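Local structure of processed glycerol phosphate lipoteichoic acid synthase 2 (2W8D) at residues I194-S197 / N198-P201; F216-S219 / V220-N223; Y282-A285 / Q286-V290; Y363-T366 / K367-K370. The protein belongs to the sulfatase family of the alkaline phosphatase clan and carries, in its C-terminal domain, a magnesium site. All coordinates share one frame; numbering follows the deposited sequence.

Contact 1: I194-S197 / N198-P201; sequences ITLS and NHFP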
loop_
_atom_site.group_PDB
_atom_site.type_symbol
_atom_site.label_atom_id
_atom_site.label_comp_id
_atom_site.label_asym_id
_atom_site.label_seq_id
_atom_site.Cartn_x
_atom_site.Cartn_y
_atom_site.Cartn_z
ATOM N N ILE A 194 3.107 9.999 -2.845
ATOM C CA ILE A 194 4.209 9.130 -2.427
ATOM C C ILE A 194 5.188 9.922 -1.562
ATOM O O ILE A 194 5.937 10.764 -2.074
ATOM C CB ILE A 194 4.959 8.483 -3.630
ATOM C CG1 ILE A 194 3.984 8.011 -4.732
ATOM C CG2 ILE A 194 5.962 7.350 -3.118
ATOM C CD1 ILE A 194 3.024 6.884 -4.339
ATOM N N THR A 195 5.155 9.670 -0.253
ATOM C CA THR A 195 6.009 10.383 0.698
ATOM C C THR A 195 7.434 9.882 0.537
ATOM O O THR A 195 7.633 8.817 -0.006
ATOM C CB THR A 195 5.523 10.229 2.178
ATOM O OG1 THR A 195 5.622 8.852 2.633
ATOM C CG2 THR A 195 4.094 10.723 2.299
ATOM N N LEU A 196 8.396 10.640 1.060
ATOM C CA LEU A 196 9.839 10.421 0.908
ATOM C C LEU A 196 10.667 10.442 2.190
ATOM O O LEU A 196 11.748 9.825 2.229
ATOM C CB LEU A 196 10.423 11.546 0.049
ATOM C CG LEU A 196 10.396 11.244 -1.441
ATOM C CD1 LEU A 196 10.910 12.412 -2.250
ATOM C CD2 LEU A 196 11.154 9.923 -1.741
ATOM N N SER A 197 10.219 11.212 3.186
ATOM C CA SER A 197 11.039 11.611 4.312
ATOM C C SER A 197 11.426 10.452 5.244
ATOM O O SER A 197 12.519 10.461 5.777
ATOM C CB SER A 197 10.339 12.712 5.128
ATOM O OG SER A 197 10.491 14.016 4.549
ATOM N N ASN A 198 10.557 9.457 5.433
ATOM C CA ASN A 198 10.895 8.357 6.348
ATOM C C ASN A 198 11.705 7.246 5.654
ATOM O O ASN A 198 11.325 6.066 5.709
ATOM C CB ASN A 198 9.636 7.786 7.027
ATOM C CG ASN A 198 9.953 6.971 8.255
ATOM O OD1 ASN A 198 10.783 7.378 9.087
ATOM N ND2 ASN A 198 9.285 5.818 8.399
ATOM N N HIS A 199 12.797 7.637 4.987
ATOM C CA HIS A 199 13.670 6.720 4.231
ATOM C C HIS A 199 14.882 6.362 5.049
ATOM O O HIS A 199 15.416 7.217 5.751
ATOM C CB HIS A 199 14.141 7.352 2.909
ATOM C CG HIS A 199 13.478 6.776 1.690
ATOM N ND1 HIS A 199 12.717 7.537 0.821
ATOM C CD2 HIS A 199 13.444 5.506 1.205
ATOM C CE1 HIS A 199 12.263 6.768 -0.155
ATOM N NE2 HIS A 199 12.686 5.532 0.056
ATOM N N PHE A 200 15.284 5.077 5.005
ATOM C CA PHE A 200 16.549 4.607 5.579
ATOM C C PHE A 200 17.706 5.542 5.175
ATOM O O PHE A 200 17.735 5.985 4.047
ATOM C CB PHE A 200 16.816 3.217 5.004
ATOM C CG PHE A 200 18.025 2.550 5.564
ATOM C CD1 PHE A 200 17.908 1.688 6.666
ATOM C CD2 PHE A 200 19.300 2.784 5.000
ATOM C CE1 PHE A 200 19.053 1.057 7.205
ATOM C CE2 PHE A 200 20.453 2.164 5.540
ATOM C CZ PHE A 200 20.326 1.291 6.635
ATOM N N PRO A 201 18.661 5.845 6.076
ATOM C CA PRO A 201 18.871 5.486 7.491
ATOM C C PRO A 201 18.072 6.340 8.495
ATOM O O PRO A 201 18.368 6.280 9.668
ATOM C CB PRO A 201 20.368 5.749 7.692
ATOM C CG PRO A 201 20.605 6.977 6.838
ATOM C CD PRO A 201 19.753 6.696 5.582
HETATM O O HOH W 1 7.710 9.556 4.728
#

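Contact 2: F216-S219 / V220-N223; sequences FGDS and VVDN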
loop_
_atom_site.group_PDB
_atom_site.type_symbol
_atom_site.label_atom_id
_atom_site.label_comp_id
_atom_site.label_asym_id
_atom_site.label_seq_id
_atom_site.Cartn_x
_atom_site.Cartn_y
_atom_site.Cartn_z
ATOM N N PHE A 216 18.209 2.592 21.887
ATOM C CA PHE A 216 18.271 1.134 21.698
ATOM C C PHE A 216 19.619 0.562 21.207
ATOM O O PHE A 216 19.711 -0.617 20.866
ATOM C CB PHE A 216 17.113 0.673 20.797
ATOM C CG PHE A 216 15.788 1.193 21.235
ATOM C CD1 PHE A 216 15.145 0.647 22.347
ATOM C CD2 PHE A 216 15.197 2.266 20.574
ATOM C CE1 PHE A 216 13.920 1.150 22.784
ATOM C CE2 PHE A 216 13.972 2.768 20.993
ATOM C CZ PHE A 216 13.335 2.213 22.105
ATOM N N GLY A 217 20.657 1.390 21.169
ATOM C CA GLY A 217 22.000 0.940 20.800
ATOM C C GLY A 217 22.247 0.807 19.311
ATOM O O GLY A 217 23.120 0.040 18.886
ATOM N N ASP A 218 21.495 1.561 18.508
ATOM C CA ASP A 218 21.569 1.439 17.069
ATOM C C ASP A 218 20.880 2.659 16.474
ATOM O O ASP A 218 19.686 2.877 16.679
ATOM C CB ASP A 218 20.901 0.134 16.637
ATOM C CG ASP A 218 20.800 -0.031 15.127
ATOM O OD1 ASP A 218 20.634 0.970 14.384
ATOM O OD2 ASP A 218 20.844 -1.206 14.691
ATOM N N SER A 219 21.658 3.449 15.746
ATOM C CA SER A 219 21.259 4.769 15.348
ATOM C C SER A 219 20.275 4.736 14.204
ATOM O O SER A 219 19.484 5.661 14.050
ATOM C CB SER A 219 22.490 5.602 14.997
ATOM O OG SER A 219 23.035 5.230 13.750
ATOM N N VAL A 220 20.298 3.683 13.391
ATOM C CA VAL A 220 19.240 3.516 12.396
ATOM C C VAL A 220 17.848 3.405 13.062
ATOM O O VAL A 220 16.896 4.111 12.686
ATOM C CB VAL A 220 19.535 2.317 11.452
ATOM C CG1 VAL A 220 18.320 1.953 10.598
ATOM C CG2 VAL A 220 20.711 2.665 10.535
ATOM N N VAL A 221 17.759 2.527 14.053
ATOM C CA VAL A 221 16.543 2.292 14.826
ATOM C C VAL A 221 16.208 3.493 15.717
ATOM O O VAL A 221 15.059 3.858 15.814
ATOM C CB VAL A 221 16.678 1.039 15.726
ATOM C CG1 VAL A 221 15.552 0.990 16.796
ATOM C CG2 VAL A 221 16.752 -0.247 14.876
ATOM N N ASP A 222 17.205 4.065 16.375
ATOM C CA ASP A 222 17.028 5.295 17.161
ATOM C C ASP A 222 16.385 6.430 16.373
ATOM O O ASP A 222 15.527 7.116 16.911
ATOM C CB ASP A 222 18.350 5.801 17.766
ATOM C CG ASP A 222 18.881 4.890 18.874
ATOM O OD1 ASP A 222 18.180 3.936 19.282
ATOM O OD2 ASP A 222 20.018 5.128 19.344
ATOM N N ASN A 223 16.780 6.598 15.105
ATOM C CA ASN A 223 16.349 7.748 14.290
ATOM C C ASN A 223 15.047 7.474 13.555
ATOM O O ASN A 223 14.367 8.396 13.077
ATOM C CB ASN A 223 17.435 8.137 13.288
ATOM C CG ASN A 223 18.649 8.749 13.960
ATOM O OD1 ASN A 223 18.605 9.164 15.118
ATOM N ND2 ASN A 223 19.746 8.791 13.239
#

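Contact 3: Y282-A285 / Q286-V290; sequences YDNA and QLQRV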
loop_
_atom_site.group_PDB
_atom_site.type_symbol
_atom_site.label_atom_id
_atom_site.label_comp_id
_atom_site.label_asym_id
_atom_site.label_seq_id
_atom_site.Cartn_x
_atom_site.Cartn_y
_atom_site.Cartn_z
ATOM N N TYR A 282 9.923 -15.961 13.430
ATOM C CA TYR A 282 8.524 -15.764 13.733
ATOM C C TYR A 282 8.246 -14.281 14.079
ATOM O O TYR A 282 7.312 -13.714 13.544
ATOM C CB TYR A 282 8.053 -16.735 14.860
ATOM C CG TYR A 282 6.740 -16.296 15.468
ATOM C CD1 TYR A 282 5.527 -16.644 14.865
ATOM C CD2 TYR A 282 6.709 -15.464 16.595
ATOM C CE1 TYR A 282 4.333 -16.204 15.362
ATOM C CE2 TYR A 282 5.486 -14.989 17.127
ATOM C CZ TYR A 282 4.305 -15.363 16.498
ATOM O OH TYR A 282 3.079 -14.934 16.969
ATOM N N ASP A 283 9.025 -13.664 14.979
ATOM C CA ASP A 283 8.781 -12.265 15.396
ATOM C C ASP A 283 8.932 -11.341 14.200
ATOM O O ASP A 283 8.082 -10.494 13.972
ATOM C CB ASP A 283 9.726 -11.791 16.516
ATOM C CG ASP A 283 9.656 -12.651 17.772
ATOM O OD1 ASP A 283 8.549 -13.099 18.144
ATOM O OD2 ASP A 283 10.719 -12.863 18.422
ATOM N N ASN A 284 10.010 -11.523 13.435
ATOM C CA ASN A 284 10.181 -10.802 12.194
ATOM C C ASN A 284 9.012 -10.894 11.205
ATOM O O ASN A 284 8.673 -9.904 10.565
ATOM C CB ASN A 284 11.473 -11.145 11.493
ATOM C CG ASN A 284 11.811 -10.124 10.441
ATOM O OD1 ASN A 284 11.978 -8.939 10.751
ATOM N ND2 ASN A 284 11.853 -10.550 9.182
ATOM N N ALA A 285 8.373 -12.055 11.103
ATOM C CA ALA A 285 7.197 -12.188 10.251
ATOM C C ALA A 285 6.047 -11.290 10.775
ATOM O O ALA A 285 5.363 -10.590 9.985
ATOM C CB ALA A 285 6.777 -13.620 10.158
ATOM N N GLN A 286 5.894 -11.283 12.105
ATOM C CA GLN A 286 4.902 -10.431 12.750
ATOM C C GLN A 286 5.175 -8.961 12.503
ATOM O O GLN A 286 4.234 -8.181 12.456
ATOM C CB GLN A 286 4.770 -10.714 14.280
ATOM C CG GLN A 286 4.529 -12.190 14.623
ATOM C CD GLN A 286 3.479 -12.825 13.716
ATOM O OE1 GLN A 286 2.379 -12.316 13.607
ATOM N NE2 GLN A 286 3.823 -13.932 13.059
ATOM N N LEU A 287 6.450 -8.594 12.335
ATOM C CA LEU A 287 6.833 -7.189 12.126
ATOM C C LEU A 287 6.603 -6.680 10.684
ATOM O O LEU A 287 6.936 -5.541 10.372
ATOM C CB LEU A 287 8.296 -6.956 12.543
ATOM C CG LEU A 287 8.447 -6.927 14.077
ATOM C CD1 LEU A 287 9.884 -7.253 14.509
ATOM C CD2 LEU A 287 7.927 -5.588 14.659
ATOM N N GLN A 288 6.099 -7.550 9.808
ATOM C CA GLN A 288 5.783 -7.164 8.439
ATOM C C GLN A 288 4.374 -6.580 8.355
ATOM O O GLN A 288 3.938 -6.223 7.275
ATOM C CB GLN A 288 5.956 -8.345 7.469
ATOM C CG GLN A 288 7.381 -8.997 7.496
ATOM C CD GLN A 288 8.524 -7.990 7.422
ATOM O OE1 GLN A 288 8.659 -7.268 6.423
ATOM N NE2 GLN A 288 9.344 -7.918 8.476
ATOM N N ARG A 289 3.654 -6.494 9.493
ATOM C CA ARG A 289 2.435 -5.702 9.522
ATOM C C ARG A 289 2.791 -4.237 9.169
ATOM O O ARG A 289 3.723 -3.658 9.750
ATOM C CB ARG A 289 1.751 -5.783 10.896
ATOM C CG ARG A 289 0.887 -7.036 11.118
ATOM C CD ARG A 289 0.433 -7.140 12.569
ATOM N NE ARG A 289 -0.310 -8.386 12.806
ATOM C CZ ARG A 289 0.246 -9.580 13.057
ATOM N NH1 ARG A 289 1.563 -9.720 13.112
ATOM N NH2 ARG A 289 -0.515 -10.644 13.258
ATOM N N VAL A 290 2.081 -3.684 8.190
ATOM C CA VAL A 290 2.067 -2.242 7.918
ATOM C C VAL A 290 0.644 -1.673 8.095
ATOM O O VAL A 290 -0.353 -2.358 7.827
ATOM C CB VAL A 290 2.629 -1.874 6.515
ATOM C CG1 VAL A 290 4.085 -2.411 6.352
ATOM C CG2 VAL A 290 1.756 -2.436 5.429
HETATM O O HOH W 2 12.126 -6.657 8.819
#

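Contact 4: Y363-T366 / K367-K370; sequences YYDT and KTGK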
loop_
_atom_site.group_PDB
_atom_site.type_symbol
_atom_site.label_atom_id
_atom_site.label_comp_id
_atom_site.label_asym_id
_atom_site.label_seq_id
_atom_site.Cartn_x
_atom_site.Cartn_y
_atom_site.Cartn_z
ATOM N N TYR A 363 6.732 -24.004 10.224
ATOM C CA TYR A 363 5.419 -23.521 10.614
ATOM C C TYR A 363 5.339 -23.184 12.095
ATOM O O TYR A 363 5.784 -23.948 12.964
ATOM C CB TYR A 363 4.352 -24.559 10.354
ATOM C CG TYR A 363 3.942 -24.742 8.929
ATOM C CD1 TYR A 363 2.884 -24.003 8.385
ATOM C CD2 TYR A 363 4.554 -25.701 8.128
ATOM C CE1 TYR A 363 2.478 -24.208 7.063
ATOM C CE2 TYR A 363 4.158 -25.896 6.828
ATOM C CZ TYR A 363 3.117 -25.157 6.307
ATOM O OH TYR A 363 2.723 -25.360 4.999
ATOM N N TYR A 364 4.697 -22.059 12.370
ATOM C CA TYR A 364 4.474 -21.640 13.722
ATOM C C TYR A 364 3.005 -21.378 13.901
ATOM O O TYR A 364 2.310 -21.026 12.930
ATOM C CB TYR A 364 5.240 -20.359 14.011
ATOM C CG TYR A 364 6.708 -20.442 13.704
ATOM C CD1 TYR A 364 7.636 -20.725 14.694
ATOM C CD2 TYR A 364 7.166 -20.213 12.415
ATOM C CE1 TYR A 364 9.003 -20.796 14.395
ATOM C CE2 TYR A 364 8.526 -20.269 12.108
ATOM C CZ TYR A 364 9.427 -20.548 13.093
ATOM O OH TYR A 364 10.748 -20.607 12.746
ATOM N N ASP A 365 2.537 -21.545 15.136
ATOM C CA ASP A 365 1.198 -21.107 15.465
ATOM C C ASP A 365 1.173 -19.577 15.452
ATOM O O ASP A 365 1.925 -18.935 16.176
ATOM C CB ASP A 365 0.754 -21.639 16.833
ATOM C CG ASP A 365 -0.629 -21.149 17.210
ATOM O OD1 ASP A 365 -1.610 -21.550 16.539
ATOM O OD2 ASP A 365 -0.731 -20.337 18.155
ATOM N N THR A 366 0.328 -19.002 14.608
ATOM C CA THR A 366 0.274 -17.552 14.468
ATOM C C THR A 366 0.009 -16.844 15.798
ATOM O O THR A 366 0.680 -15.864 16.109
ATOM C CB THR A 366 -0.767 -17.114 13.444
ATOM O OG1 THR A 366 -0.313 -17.481 12.141
ATOM C CG2 THR A 366 -0.930 -15.575 13.457
ATOM N N LYS A 367 -0.935 -17.367 16.577
ATOM C CA LYS A 367 -1.280 -16.790 17.886
ATOM C C LYS A 367 -0.117 -16.812 18.887
ATOM O O LYS A 367 0.175 -15.786 19.506
ATOM C CB LYS A 367 -2.490 -17.496 18.517
ATOM C CG LYS A 367 -3.800 -16.658 18.587
ATOM C CD LYS A 367 -4.782 -17.023 17.435
ATOM C CE LYS A 367 -5.683 -18.232 17.802
ATOM N NZ LYS A 367 -6.028 -19.094 16.619
ATOM N N THR A 368 0.553 -17.966 19.029
ATOM C CA THR A 368 1.477 -18.149 20.140
ATOM C C THR A 368 2.964 -18.110 19.790
ATOM O O THR A 368 3.801 -17.994 20.685
ATOM C CB THR A 368 1.173 -19.453 20.909
ATOM O OG1 THR A 368 1.324 -20.579 20.035
ATOM C CG2 THR A 368 -0.240 -19.428 21.491
ATOM N N GLY A 369 3.297 -18.206 18.502
ATOM C CA GLY A 369 4.704 -18.412 18.080
ATOM C C GLY A 369 5.283 -19.809 18.258
ATOM O O GLY A 369 6.427 -20.077 17.871
ATOM N N LYS A 370 4.509 -20.706 18.856
ATOM C CA LYS A 370 4.965 -22.088 19.079
ATOM C C LYS A 370 5.288 -22.797 17.759
ATOM O O LYS A 370 4.488 -22.800 16.829
ATOM C CB LYS A 370 3.910 -22.873 19.854
ATOM C CG LYS A 370 4.404 -24.201 20.425
ATOM C CD LYS A 370 5.786 -24.041 21.098
ATOM C CE LYS A 370 6.155 -25.236 21.997
ATOM N NZ LYS A 370 5.597 -25.051 23.375
#

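Contact 1: I194-S197 / N198-P201
His-199 turns its ring back along the chain and donates from ND1 to the carbonyl oxygen of Leu-196, three residues earlier, at 2.9 Å. The bond is bent, 140° at the hydrogen, with the oxygen 23° out of the ring plane. Beside it, the CD2 methyl of Leu-196 reaches the imidazole edge, 3.7 Å from CE1 and in the plane of the ring. Tyr-167 stacks on the ring, and on the far edge NE2 bonds to a phosphate oxygen, O1P, of the phosphothreonine at position 84. Together these contacts probably fix the ring's rotation. Leu-196 O is therefore a second-shell group that positions a histidine of the magnesium site's surroundings; the His-199 side chain comes within about 4 Å of the metal at the nearest atoms.

An inverse gamma turn centred on Asn-198 kinks the chain, with a weak bond of 2.9 Å from His-199 N to Ser-197 O. A water links the start of the turn to the residue before Leu-196: it donates to Thr-195 OG1 at 3.0 Å and accepts from Asn-198 N at 2.9 Å. With CG anti to the backbone N (chi1 -162°), Asn-198 carries its amide away from the turn, to Ser-227 OG and Glu-40 O, while Ser-197 OG bonds to Asp-171 N. The loop leaves strand 189-194 of the central sheet, where Ile-194 pairs with strand 125-130, and lies against helices 171-183 and 219-244.

Contact 2: F216-S219 / V220-N223
Asp-218 is the N-cap of helix 219-244, and its side chain crosses that of Val-221 at about a right angle. OD1 accepts from Val-221 N at 3.3 Å, a long but straight capping bond that arrives from above the carboxylate plane, 55° out of it. Asp-218 CG also comes to 4.1 Å from Val-221 CG2. The other oxygen, OD2, takes a bond from His-266 ND1, so both carboxylate oxygens are engaged and the plane is held in place.

Phe-216, two residues before the cap, lies across Val-221 nearly perpendicularly, CD2 meeting CG1 at 4.0 Å; this is the valine branch that does not meet Asp-218, and Val-273 of helix 267-273 touches both Phe-216 and Val-221. Against Asp-222 the ring is oblique, its plane 53° from that of the carboxylate. Asp-222 CG stands anti to its own carbonyl carbon (chi1 -69°), which swings the carboxylate back over the first turn toward the incoming chain. The two acidic groups therefore serve opposite directions: Asp-218 reaches forward to Val-221 N, and Asp-222 reaches back to the loop. Between them the first helical bonds are made, Asp-222 N to Asp-218 O at 2.8 Å and Asn-223 N to Ser-219 O at 3.1 Å. Phe-216 N donates to Asp-222 OD1 at 2.9 Å, on the syn side of the carboxylate.

Contact 3: Y282-A285 / Q286-V290
Tyr-282 offers one face of its ring to Gln-286, one helical turn on. The CG methylene sits over that face in a CH-pi contact, 4.0 Å from the ring centroid and displaced toward the rim. The glutamine chain bends at chi2 (-45°), which brings its amide back alongside the ring at a tilt of only 24°, with NE2 3.3 Å from Tyr-282 CE1. Arg-289 takes the opposite end of that amide: NH1 donates to Gln-286 OE1 at 2.8 Å, nearly straight and in the guanidinium plane, and also to the carbonyl oxygen of Gln-286 at 3.2 Å. Holding OE1 in this way leaves NE2 on the tyrosine side.

The last turn of helix 281-286 closes through Gln-286 N to Tyr-282 O and Leu-287 N to Asp-283 O, after which Gln-288 N goes to Ala-285 O at 3.1 Å. A type I beta turn from Gln-286 to Arg-289 carries the chain out of the helix. Gln-288 then folds back, and its NE2 bonds to Asn-284 O at 3.0 Å with the oxygen in its amide plane. A water joins the same NE2 to Asn-284 OD1. Beyond the segments, Gln-288 OE1 accepts from His-77 NE2, Arg-289 NE donates to Asn-74 OD1, and Tyr-282 OH bonds to Thr-366 O.

Asn-284 O and Gln-286 O, whose backbone donors here are weak, are thus each met by a side-chain N-H. The positive guanidinium at this C-terminal end probably also interacts favourably with the helix dipole, while its bonds may set the rotation of the glutamine amide along the tyrosine.

Contact 4: Y363-T366 / K367-K370
Asp-365 and Lys-367 bury the most surface, and Lys-370 follows mainly through its backbone, in the tight turn of a beta hairpin that joins strand 362-365 to the edge strand 371-372 of the antiparallel five-stranded sheet. Asp-365 takes part with its backbone and its side chain together. Its N donates to Lys-370 O at 2.9 Å, starting the strand pairing, and its carbonyl oxygen accepts from Gly-369 N at 2.8 Å, closing the turn round Thr-366 to Thr-368.

The carboxylate lies over one side of that loop. Asp-365 holds it opposite its own backbone N (chi1 178°), and its OD2 is gripped twice by Thr-368: the amide N and the hydroxyl OG1 each donate at 2.8 Å. Both meet OD2 on its anti side, from opposite faces of the carboxylate plane. OG1 of Thr-368 sits between its own backbone N and carbonyl carbon (chi1 61°), where it also receives a weak bond from Lys-370 N.

Lys-367 sits at the head of the turn with its CB 3.4 Å from Asp-365 OD2. Lys-367 NZ stays 5.1 Å from Asp-365 OD1, near enough for a weak attraction perhaps, but no salt bridge. Gly-369, at positive phi, turns the chain into Lys-370. On the strand side, Thr-366 OG1 bonds to Ser-353 O, which ties the turn to the loop between strands 351-352 and 356-359. The Tyr-364 ring meets Gly-369 O at its edge, CD1 at 3.5 Å, and Tyr-364 CA makes a CA-H...O contact with Lys-370 O at 3.3 Å.

In the fold
From the N terminus the four contacts follow in series, none nested or crossed. Contact 1 shapes the loop leaving strand 189-194, contact 2 closes the same connection at the start of helix 219-244, contact 3 ends helix 281-286 ahead of strand 292-296, and contact 4 turns the hairpin of the separate antiparallel sheet. The first two meet directly, Phe-200 CE1 packing on Val-220 CG1 at 3.6 Å. Contacts 3 and 4 also touch, Tyr-282 CZ lying 3.5 Å from Gly-369 CA, which joins helix 281-286 to the five-stranded antiparallel sheet. Contact 1 is about 10 Å from contact 3 between nearest atoms, with no touch.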